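Local coordinates for protein CT_858 (Chlamydia trachomatis, PDB 3DOR) that is the secreted chlamydial protease CPAF, which probably cuts proteins as a serine-type endopeptidase, at residues 85-90 and 183-188; 261-266 and 550-555; 278-283 and 324-329. One frame throughout, in Å; residues are numbered along the deposited sequence.

Overall arrangement
Contact 1 joins two strands of the PDZ-like part of the chain, while contacts 2 and 3 lie on the mixed sheet of the peptidase part. The centre of contact 1 is about 31 Å from that of contact 2 and about 40 Å from that of contact 3. Contact 1 also carries a bound sulfate, probably from the crystallisation liquor. Contacts 2 and 3 have centres about 16 Å apart and touch. Tyr279 OH lies 3.1 Å from Ile265 N, a probable hydrogen bond. Strand 278-284 thus meets the 261-266 loop on one face and helix 316-330 on the other. Along the chain, contact 3 is nested within the loop that contact 2 closes.

Contact 1 of 3, residues 85-90 and 183-188; sequences YLPYTV and KWRYVP. With SO4 (sulfate ion), chain L.
Leu86 and Trp184 meet because each holds its CG beside its own backbone N, with chi1 of -71° in Leu86 and -77° in Trp184. The two side chains then cross at about a right angle, and Leu86 lies over one face of the indole. Leu86 CD1 is 3.7 Å from the centroid of the Trp184 six-membered ring and almost straight above it, a CH-pi contact. Leu86 CG comes down nearer the rim, 3.4 Å from Trp184 CE3. The other methyl, Leu86 CD2, turns off the ring and sits 3.4 Å from Lys183 O. At the edge of the ring, near its plane, Tyr85 N is 3.4 Å from Trp184 CE3.

Tyr85 and Arg185 form an antiparallel hydrogen-bonded pair. Tyr85 N bonds to Arg185 O and Arg185 N bonds to Tyr85 O, each at 2.9 Å. Both side chains start on the same face of the sheet. The Arg185 chain bends at chi2 and chi3, which folds the guanidinium across Pro87. Pro87 CD lies over one face of the guanidinium, and Pro87 CG is 3.4 Å from Arg185 NH1. Pro87 is the centre of an inverse gamma turn, closed by Tyr88 N and Leu86 O. Sulfate O3 approaches the guanidinium edge, 2.6 Å from Arg185 NH1. That bond is weak, with an N-H...O angle of only 117°.

The pair ties strand 83-92 to strand 177-187 in the PDZ-like sheet. Leu86 and Trp184 are both buried, and Leu86 also packs on Phe151 and Val182. Arg185 is exposed. The chemistry is therefore divided: apolar carbon packs on the indole inside, while the arginine charge stays outside, where it can meet an anion.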
loop_
_atom_site.group_PDB
_atom_site.type_symbol
_atom_site.label_atom_id
_atom_site.label_comp_id
_atom_site.label_asym_id
_atom_site.label_seq_id
_atom_site.Cartn_x
_atom_site.Cartn_y
_atom_site.Cartn_z
ATOM N N TYR B 85 2.607 -20.507 -22.127
ATOM C CA TYR B 85 3.373 -21.396 -21.265
ATOM C C TYR B 85 3.538 -22.798 -21.834
ATOM O O TYR B 85 2.591 -23.354 -22.380
ATOM C CB TYR B 85 2.668 -21.506 -19.909
ATOM C CG TYR B 85 3.311 -22.473 -18.935
ATOM C CD1 TYR B 85 4.468 -22.124 -18.237
ATOM C CD2 TYR B 85 2.747 -23.728 -18.695
ATOM C CE1 TYR B 85 5.052 -23.002 -17.322
ATOM C CE2 TYR B 85 3.317 -24.616 -17.784
ATOM C CZ TYR B 85 4.472 -24.245 -17.100
ATOM O OH TYR B 85 5.044 -25.111 -16.200
ATOM N N LEU B 86 4.742 -23.352 -21.700
ATOM C CA LEU B 86 5.042 -24.718 -22.130
ATOM C C LEU B 86 5.517 -25.456 -20.877
ATOM O O LEU B 86 6.433 -25.002 -20.196
ATOM C CB LEU B 86 6.118 -24.726 -23.214
ATOM C CG LEU B 86 5.598 -24.183 -24.555
ATOM C CD1 LEU B 86 6.714 -24.122 -25.591
ATOM C CD2 LEU B 86 4.456 -25.081 -25.029
ATOM N N PRO B 87 4.897 -26.609 -20.561
ATOM C CA PRO B 87 5.191 -27.452 -19.395
ATOM C C PRO B 87 6.538 -28.175 -19.314
ATOM O O PRO B 87 6.587 -29.385 -19.060
ATOM C CB PRO B 87 4.025 -28.428 -19.388
ATOM C CG PRO B 87 3.823 -28.669 -20.851
ATOM C CD PRO B 87 3.916 -27.271 -21.442
ATOM N N TYR B 88 7.625 -27.441 -19.511
ATOM C CA TYR B 88 8.956 -28.034 -19.428
ATOM C C TYR B 88 9.905 -27.169 -18.621
ATOM O O TYR B 88 9.637 -25.992 -18.383
ATOM C CB TYR B 88 9.544 -28.239 -20.819
ATOM C CG TYR B 88 8.609 -28.968 -21.737
ATOM C CD1 TYR B 88 7.750 -28.267 -22.584
ATOM C CD2 TYR B 88 8.546 -30.357 -21.730
ATOM C CE1 TYR B 88 6.844 -28.939 -23.403
ATOM C CE2 TYR B 88 7.646 -31.040 -22.543
ATOM C CZ TYR B 88 6.796 -30.326 -23.373
ATOM O OH TYR B 88 5.883 -30.999 -24.144
ATOM N N THR B 89 11.004 -27.768 -18.180
ATOM C CA THR B 89 12.003 -27.033 -17.426
ATOM C C THR B 89 13.379 -27.451 -17.913
ATOM O O THR B 89 13.709 -28.634 -17.957
ATOM C CB THR B 89 11.904 -27.299 -15.910
ATOM O OG1 THR B 89 10.581 -26.983 -15.448
ATOM C CG2 THR B 89 12.913 -26.428 -15.162
ATOM N N VAL B 90 14.179 -26.468 -18.288
ATOM C CA VAL B 90 15.519 -26.721 -18.776
ATOM C C VAL B 90 16.552 -26.180 -17.792
ATOM O O VAL B 90 16.256 -25.283 -17.000
ATOM C CB VAL B 90 15.709 -26.052 -20.157
ATOM C CG1 VAL B 90 17.175 -26.047 -20.557
ATOM C CG2 VAL B 90 14.883 -26.801 -21.195
ATOM N N LYS B 183 2.536 -27.291 -28.574
ATOM C CA LYS B 183 1.629 -26.151 -28.647
ATOM C C LYS B 183 1.613 -25.296 -27.382
ATOM O O LYS B 183 1.383 -25.802 -26.281
ATOM C CB LYS B 183 0.199 -26.611 -28.938
ATOM C CG LYS B 183 -0.767 -25.447 -29.057
ATOM C CD LYS B 183 -2.212 -25.893 -29.209
ATOM C CE LYS B 183 -3.112 -24.685 -29.467
ATOM N NZ LYS B 183 -4.562 -25.030 -29.452
ATOM N N TRP B 184 1.850 -23.998 -27.545
ATOM C CA TRP B 184 1.829 -23.084 -26.413
ATOM C C TRP B 184 0.485 -23.131 -25.703
ATOM O O TRP B 184 -0.573 -23.221 -26.339
ATOM C CB TRP B 184 2.047 -21.634 -26.858
ATOM C CG TRP B 184 3.452 -21.247 -27.193
ATOM C CD1 TRP B 184 3.977 -21.075 -28.437
ATOM C CD2 TRP B 184 4.506 -20.950 -26.267
ATOM N NE1 TRP B 184 5.289 -20.686 -28.346
ATOM C CE2 TRP B 184 5.641 -20.601 -27.025
ATOM C CE3 TRP B 184 4.598 -20.939 -24.867
ATOM C CZ2 TRP B 184 6.861 -20.247 -26.437
ATOM C CZ3 TRP B 184 5.806 -20.584 -24.279
ATOM C CH2 TRP B 184 6.922 -20.242 -25.065
ATOM N N ARG B 185 0.531 -23.075 -24.380
ATOM C CA ARG B 185 -0.680 -23.033 -23.581
ATOM C C ARG B 185 -0.918 -21.525 -23.527
ATOM O O ARG B 185 -0.200 -20.801 -22.835
ATOM C CB ARG B 185 -0.418 -23.604 -22.189
ATOM C CG ARG B 185 -1.229 -24.852 -21.896
ATOM C CD ARG B 185 -0.391 -26.117 -21.801
ATOM N NE ARG B 185 -0.424 -26.639 -20.439
ATOM C CZ ARG B 185 -0.021 -27.854 -20.080
ATOM N NH1 ARG B 185 0.449 -28.701 -20.983
ATOM N NH2 ARG B 185 -0.078 -28.220 -18.807
ATOM N N TYR B 186 -1.919 -21.062 -24.270
ATOM C CA TYR B 186 -2.215 -19.639 -24.387
ATOM C C TYR B 186 -3.448 -19.118 -23.656
ATOM O O TYR B 186 -4.499 -19.757 -23.622
ATOM C CB TYR B 186 -2.321 -19.293 -25.878
ATOM C CG TYR B 186 -2.527 -17.830 -26.207
ATOM C CD1 TYR B 186 -1.491 -16.913 -26.070
ATOM C CD2 TYR B 186 -3.756 -17.368 -26.679
ATOM C CE1 TYR B 186 -1.668 -15.569 -26.399
ATOM C CE2 TYR B 186 -3.947 -16.026 -27.012
ATOM C CZ TYR B 186 -2.899 -15.130 -26.870
ATOM O OH TYR B 186 -3.077 -13.798 -27.196
ATOM N N VAL B 187 -3.294 -17.941 -23.064
ATOM C CA VAL B 187 -4.375 -17.268 -22.361
ATOM C C VAL B 187 -4.509 -15.921 -23.067
ATOM O O VAL B 187 -3.578 -15.113 -23.054
ATOM C CB VAL B 187 -4.037 -17.047 -20.860
ATOM C CG1 VAL B 187 -5.073 -16.140 -20.215
ATOM C CG2 VAL B 187 -4.006 -18.386 -20.127
ATOM N N PRO B 188 -5.657 -15.675 -23.726
ATOM C CA PRO B 188 -5.857 -14.402 -24.430
ATOM C C PRO B 188 -5.974 -13.221 -23.471
ATOM O O PRO B 188 -6.223 -13.399 -22.279
ATOM C CB PRO B 188 -7.138 -14.641 -25.226
ATOM C CG PRO B 188 -7.899 -15.594 -24.358
ATOM C CD PRO B 188 -6.826 -16.558 -23.884
HETATM S S SO4 L . -1.087 -29.970 -24.396
HETATM O O1 SO4 L . -1.029 -31.368 -24.998
HETATM O O2 SO4 L . -2.445 -29.766 -23.765
HETATM O O3 SO4 L . -0.031 -29.787 -23.323
HETATM O O4 SO4 L . -0.816 -28.993 -25.530
#

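Contact 2 of 3, residues 261-266 and 550-555; sequences FLPVIG and EYLDKV
Leu552 provides the main apolar contact, with its two methyls meeting different residues of the 261-266 loop. CG of Leu552 stands anti to the carbonyl carbon (chi1 -74°), which directs the branched end at the loop. Leu552 CD1 lies 3.6 Å from Pro263 CG, at the tip of the proline ring. Leu552 CD2 meets the branch methyl of Ile265, with CG2 at 4.0 Å. These last two side chains cross at about a right angle. The longer arm of Ile265, CG1 and CD1, leads away from the helix. It takes the position between the backbone N and the carbonyl carbon (chi1 63°), and this sets CG2 towards Leu552.

A second apolar contact pairs Leu262 with Tyr551. Leu262 CD2 is 4.0 Å from Tyr551 CE2, and its approach to the ring is oblique. The other methyl is little farther, with Leu262 CD1 at 4.2 Å from Tyr551 CE2. Within the helix, Val555 CG2 lies over one face of the Tyr551 ring.

One contact mixes polar and apolar atoms: Pro263 O is 3.6 Å from Leu552 CD1. This is packing of a carbonyl against a methyl, and the two segments share no hydrogen bond.

Just past the segment, Lys556 NZ of the same helix bonds to Ile265 O. Leu262 O accepts a bond from Arg277 NH1. The apolar layer continues into the sheet, where Leu262 and Tyr551 both touch Leu460, and Ile265 and Val555 both touch Ile335.

The arrangement is that of a C-terminal helix, 549-564, packed with a loop over the central strands 333-337 and 457-461 of a mixed beta-sheet, consistent with the ClpP/crotonase-like fold of the S41 peptidases.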
loop_
_atom_site.group_PDB
_atom_site.type_symbol
_atom_site.label_atom_id
_atom_site.label_comp_id
_atom_site.label_asym_id
_atom_site.label_seq_id
_atom_site.Cartn_x
_atom_site.Cartn_y
_atom_site.Cartn_z
ATOM N N PHE B 261 16.148 -28.902 -5.330
ATOM C CA PHE B 261 16.310 -30.015 -6.256
ATOM C C PHE B 261 17.436 -30.983 -5.947
ATOM O O PHE B 261 17.689 -31.901 -6.717
ATOM C CB PHE B 261 16.503 -29.444 -7.660
ATOM C CG PHE B 261 17.647 -28.467 -7.760
ATOM C CD1 PHE B 261 18.957 -28.917 -7.883
ATOM C CD2 PHE B 261 17.415 -27.101 -7.711
ATOM C CE1 PHE B 261 20.019 -28.017 -7.958
ATOM C CE2 PHE B 261 18.469 -26.189 -7.782
ATOM C CZ PHE B 261 19.777 -26.652 -7.907
ATOM N N LEU B 262 18.112 -30.791 -4.825
ATOM C CA LEU B 262 19.206 -31.674 -4.455
ATOM C C LEU B 262 18.751 -32.929 -3.701
ATOM O O LEU B 262 17.945 -32.856 -2.765
ATOM C CB LEU B 262 20.216 -30.913 -3.599
ATOM C CG LEU B 262 20.797 -29.655 -4.251
ATOM C CD1 LEU B 262 21.648 -28.912 -3.246
ATOM C CD2 LEU B 262 21.620 -30.049 -5.484
ATOM N N PRO B 263 19.243 -34.104 -4.125
ATOM C CA PRO B 263 18.873 -35.356 -3.451
ATOM C C PRO B 263 19.604 -35.453 -2.107
ATOM O O PRO B 263 20.559 -34.712 -1.870
ATOM C CB PRO B 263 19.301 -36.436 -4.457
ATOM C CG PRO B 263 20.373 -35.774 -5.265
ATOM C CD PRO B 263 19.885 -34.366 -5.425
ATOM N N VAL B 264 19.161 -36.344 -1.221
ATOM C CA VAL B 264 19.807 -36.467 0.085
ATOM C C VAL B 264 21.279 -36.793 -0.087
ATOM O O VAL B 264 21.656 -37.521 -1.003
ATOM C CB VAL B 264 19.124 -37.549 0.971
ATOM C CG1 VAL B 264 17.662 -37.209 1.152
ATOM C CG2 VAL B 264 19.259 -38.918 0.342
ATOM N N ILE B 265 22.108 -36.249 0.799
ATOM C CA ILE B 265 23.548 -36.448 0.728
ATOM C C ILE B 265 24.025 -37.805 1.248
ATOM O O ILE B 265 25.163 -38.208 1.003
ATOM C CB ILE B 265 24.277 -35.315 1.492
ATOM C CG1 ILE B 265 23.906 -35.365 2.983
ATOM C CG2 ILE B 265 23.893 -33.964 0.887
ATOM C CD1 ILE B 265 24.550 -34.288 3.833
ATOM N N GLY B 266 23.156 -38.512 1.957
ATOM C CA GLY B 266 23.532 -39.810 2.481
ATOM C C GLY B 266 22.386 -40.429 3.251
ATOM O O GLY B 266 21.298 -39.852 3.295
ATOM N N GLU B 550 28.059 -35.820 -8.904
ATOM C CA GLU B 550 29.383 -35.214 -8.961
ATOM C C GLU B 550 29.419 -33.993 -8.045
ATOM O O GLU B 550 30.345 -33.821 -7.252
ATOM C CB GLU B 550 29.745 -34.818 -10.395
ATOM C CG GLU B 550 29.743 -35.986 -11.364
ATOM C CD GLU B 550 30.438 -35.674 -12.680
ATOM O OE1 GLU B 550 30.558 -34.480 -13.035
ATOM O OE2 GLU B 550 30.855 -36.636 -13.366
ATOM N N TYR B 551 28.405 -33.146 -8.162
ATOM C CA TYR B 551 28.301 -31.957 -7.329
ATOM C C TYR B 551 28.291 -32.383 -5.852
ATOM O O TYR B 551 29.109 -31.925 -5.050
ATOM C CB TYR B 551 27.004 -31.219 -7.663
ATOM C CG TYR B 551 26.702 -30.021 -6.786
ATOM C CD1 TYR B 551 27.287 -28.778 -7.041
ATOM C CD2 TYR B 551 25.800 -30.121 -5.718
ATOM C CE1 TYR B 551 26.978 -27.657 -6.261
ATOM C CE2 TYR B 551 25.485 -29.009 -4.929
ATOM C CZ TYR B 551 26.072 -27.781 -5.210
ATOM O OH TYR B 551 25.725 -26.667 -4.476
ATOM N N LEU B 552 27.371 -33.275 -5.503
ATOM C CA LEU B 552 27.263 -33.736 -4.121
ATOM C C LEU B 552 28.511 -34.416 -3.571
ATOM O O LEU B 552 28.882 -34.180 -2.419
ATOM C CB LEU B 552 26.044 -34.651 -3.957
ATOM C CG LEU B 552 24.712 -33.897 -3.971
ATOM C CD1 LEU B 552 23.545 -34.870 -3.801
ATOM C CD2 LEU B 552 24.712 -32.865 -2.854
ATOM N N ASP B 553 29.171 -35.248 -4.375
ATOM C CA ASP B 553 30.379 -35.911 -3.885
ATOM C C ASP B 553 31.444 -34.882 -3.559
ATOM O O ASP B 553 32.217 -35.046 -2.615
ATOM C CB ASP B 553 30.938 -36.898 -4.911
ATOM C CG ASP B 553 30.112 -38.159 -5.010
ATOM O OD1 ASP B 553 29.388 -38.487 -4.036
ATOM O OD2 ASP B 553 30.204 -38.827 -6.060
ATOM N N LYS B 554 31.485 -33.807 -4.335
ATOM C CA LYS B 554 32.477 -32.783 -4.069
ATOM C C LYS B 554 32.085 -31.971 -2.840
ATOM O O LYS B 554 32.944 -31.589 -2.043
ATOM C CB LYS B 554 32.672 -31.869 -5.288
ATOM C CG LYS B 554 33.942 -31.047 -5.196
ATOM C CD LYS B 554 34.960 -31.760 -4.297
ATOM C CE LYS B 554 36.386 -31.491 -4.675
ATOM N NZ LYS B 554 36.730 -32.145 -5.971
ATOM N N VAL B 555 30.790 -31.711 -2.673
ATOM C CA VAL B 555 30.347 -30.967 -1.494
ATOM C C VAL B 555 30.742 -31.764 -0.239
ATOM O O VAL B 555 31.204 -31.196 0.753
ATOM C CB VAL B 555 28.817 -30.752 -1.498
ATOM C CG1 VAL B 555 28.360 -30.247 -0.134
ATOM C CG2 VAL B 555 28.432 -29.755 -2.599
#

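Contact 3 of 3, residues 278-283 and 324-329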
loop_
_atom_site.group_PDB
_atom_site.type_symbol
_atom_site.label_atom_id
_atom_site.label_comp_id
_atom_site.label_asym_id
_atom_site.label_seq_id
_atom_site.Cartn_x
_atom_site.Cartn_y
_atom_site.Cartn_z
ATOM N N ALA B 278 14.894 -30.333 6.354
ATOM C CA ALA B 278 16.088 -30.426 7.166
ATOM C C ALA B 278 16.260 -31.843 7.672
ATOM O O ALA B 278 15.286 -32.497 8.064
ATOM C CB ALA B 278 15.989 -29.454 8.339
ATOM N N TYR B 279 17.498 -32.319 7.666
ATOM C CA TYR B 279 17.764 -33.662 8.126
ATOM C C TYR B 279 19.218 -33.828 8.504
ATOM O O TYR B 279 20.020 -32.900 8.383
ATOM C CB TYR B 279 17.374 -34.676 7.034
ATOM C CG TYR B 279 18.165 -34.555 5.747
ATOM C CD1 TYR B 279 19.399 -35.182 5.606
ATOM C CD2 TYR B 279 17.686 -33.789 4.676
ATOM C CE1 TYR B 279 20.147 -35.054 4.439
ATOM C CE2 TYR B 279 18.429 -33.654 3.500
ATOM C CZ TYR B 279 19.658 -34.288 3.394
ATOM O OH TYR B 279 20.414 -34.148 2.254
ATOM N N ILE B 280 19.543 -35.016 8.990
ATOM C CA ILE B 280 20.898 -35.351 9.380
ATOM C C ILE B 280 21.217 -36.654 8.672
ATOM O O ILE B 280 20.403 -37.572 8.697
ATOM C CB ILE B 280 21.015 -35.585 10.897
ATOM C CG1 ILE B 280 20.653 -34.313 11.662
ATOM C CG2 ILE B 280 22.425 -36.004 11.245
ATOM C CD1 ILE B 280 20.783 -34.459 13.178
ATOM N N SER B 281 22.377 -36.719 8.023
ATOM C CA SER B 281 22.825 -37.924 7.327
ATOM C C SER B 281 24.267 -38.170 7.725
ATOM O O SER B 281 24.870 -37.349 8.404
ATOM C CB SER B 281 22.769 -37.751 5.807
ATOM O OG SER B 281 21.443 -37.579 5.353
ATOM N N SER B 282 24.816 -39.304 7.308
ATOM C CA SER B 282 26.209 -39.619 7.602
ATOM C C SER B 282 27.022 -39.412 6.333
ATOM O O SER B 282 26.651 -39.896 5.266
ATOM C CB SER B 282 26.343 -41.067 8.062
ATOM O OG SER B 282 25.730 -41.936 7.128
ATOM N N VAL B 283 28.114 -38.665 6.454
ATOM C CA VAL B 283 29.005 -38.392 5.331
ATOM C C VAL B 283 30.331 -39.103 5.613
ATOM O O VAL B 283 30.883 -38.980 6.707
ATOM C CB VAL B 283 29.251 -36.877 5.187
ATOM C CG1 VAL B 283 30.308 -36.614 4.126
ATOM C CG2 VAL B 283 27.950 -36.178 4.814
ATOM N N ILE B 324 18.063 -25.875 14.525
ATOM C CA ILE B 324 19.446 -25.587 14.861
ATOM C C ILE B 324 19.840 -26.198 16.207
ATOM O O ILE B 324 20.951 -26.713 16.358
ATOM C CB ILE B 324 19.720 -24.074 14.880
ATOM C CG1 ILE B 324 19.386 -23.470 13.513
ATOM C CG2 ILE B 324 21.191 -23.825 15.196
ATOM C CD1 ILE B 324 20.129 -24.130 12.348
ATOM N N GLN B 325 18.943 -26.153 17.186
ATOM C CA GLN B 325 19.258 -26.757 18.478
ATOM C C GLN B 325 19.520 -28.248 18.275
ATOM O O GLN B 325 20.435 -28.804 18.861
ATOM C CB GLN B 325 18.118 -26.547 19.479
ATOM C CG GLN B 325 18.179 -25.209 20.189
ATOM C CD GLN B 325 17.010 -24.992 21.143
ATOM O OE1 GLN B 325 15.840 -25.058 20.739
ATOM N NE2 GLN B 325 17.319 -24.725 22.412
ATOM N N VAL B 326 18.721 -28.898 17.439
ATOM C CA VAL B 326 18.938 -30.313 17.164
ATOM C C VAL B 326 20.303 -30.505 16.499
ATOM O O VAL B 326 21.042 -31.426 16.842
ATOM C CB VAL B 326 17.847 -30.879 16.234
ATOM C CG1 VAL B 326 18.276 -32.260 15.694
ATOM C CG2 VAL B 326 16.529 -30.999 17.001
ATOM N N PHE B 327 20.639 -29.638 15.548
ATOM C CA PHE B 327 21.923 -29.746 14.843
ATOM C C PHE B 327 23.104 -29.531 15.785
ATOM O O PHE B 327 24.115 -30.218 15.684
ATOM C CB PHE B 327 22.019 -28.717 13.696
ATOM C CG PHE B 327 21.182 -29.049 12.481
ATOM C CD1 PHE B 327 20.773 -28.044 11.613
ATOM C CD2 PHE B 327 20.855 -30.357 12.171
ATOM C CE1 PHE B 327 20.054 -28.347 10.450
ATOM C CE2 PHE B 327 20.140 -30.664 11.016
ATOM C CZ PHE B 327 19.740 -29.661 10.157
ATOM N N SER B 328 22.983 -28.571 16.697
ATOM C CA SER B 328 24.071 -28.282 17.630
ATOM C C SER B 328 24.468 -29.464 18.505
ATOM O O SER B 328 25.616 -29.569 18.921
ATOM C CB SER B 328 23.709 -27.102 18.538
ATOM O OG SER B 328 23.590 -25.908 17.797
ATOM N N SER B 329 23.530 -30.362 18.775
ATOM C CA SER B 329 23.828 -31.503 19.630
ATOM C C SER B 329 23.917 -32.851 18.923
ATOM O O SER B 329 24.212 -33.863 19.550
ATOM C CB SER B 329 22.767 -31.605 20.735
ATOM O OG SER B 329 22.816 -30.479 21.589
#
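Ile280 and Phe327 slide past each other in opposite directions, and Ile280 comes up to the ring edge. Ile280 CG1 lies in the plane of the phenyl ring, 3.7 Å from Phe327 CE2. The ring stands where it does because Phe327 CG is anti to the carbonyl carbon (chi1 -74°), which swings the phenyl towards the strand. Its far end reaches the backbone there: Phe327 CE2 is 3.5 Å from Tyr279 O, an oblique approach. Phe327 CZ goes on to Ala278 CB at 4.2 Å. The phenyl thus spans three successive strand residues.

The tip of Ile280 reaches the preceding helix residue, Val326. Its CD1 is 4.2 Å from Val326 CG1, and these two side chains cross obliquely. The strand and helix segments run almost parallel, with 14° between their directions and 9.9 Å between their axes. Tyr279 points to the other side of the strand, where its OH bonds to Ile265 N.

Helix 316-330 follows strand 290-297 and leads into strand 333-337, so it is the helix of a beta-alpha-beta crossover. Phe327 also touches Leu296 of the first of these strands.

Between the two segments the joint is apolar, made by carbon contacts alone apart from the one carbonyl near the ring. Here the helix is fitted to the strand by packing, without directed bonds; Ser328 O bonds instead to Lys455 NZ.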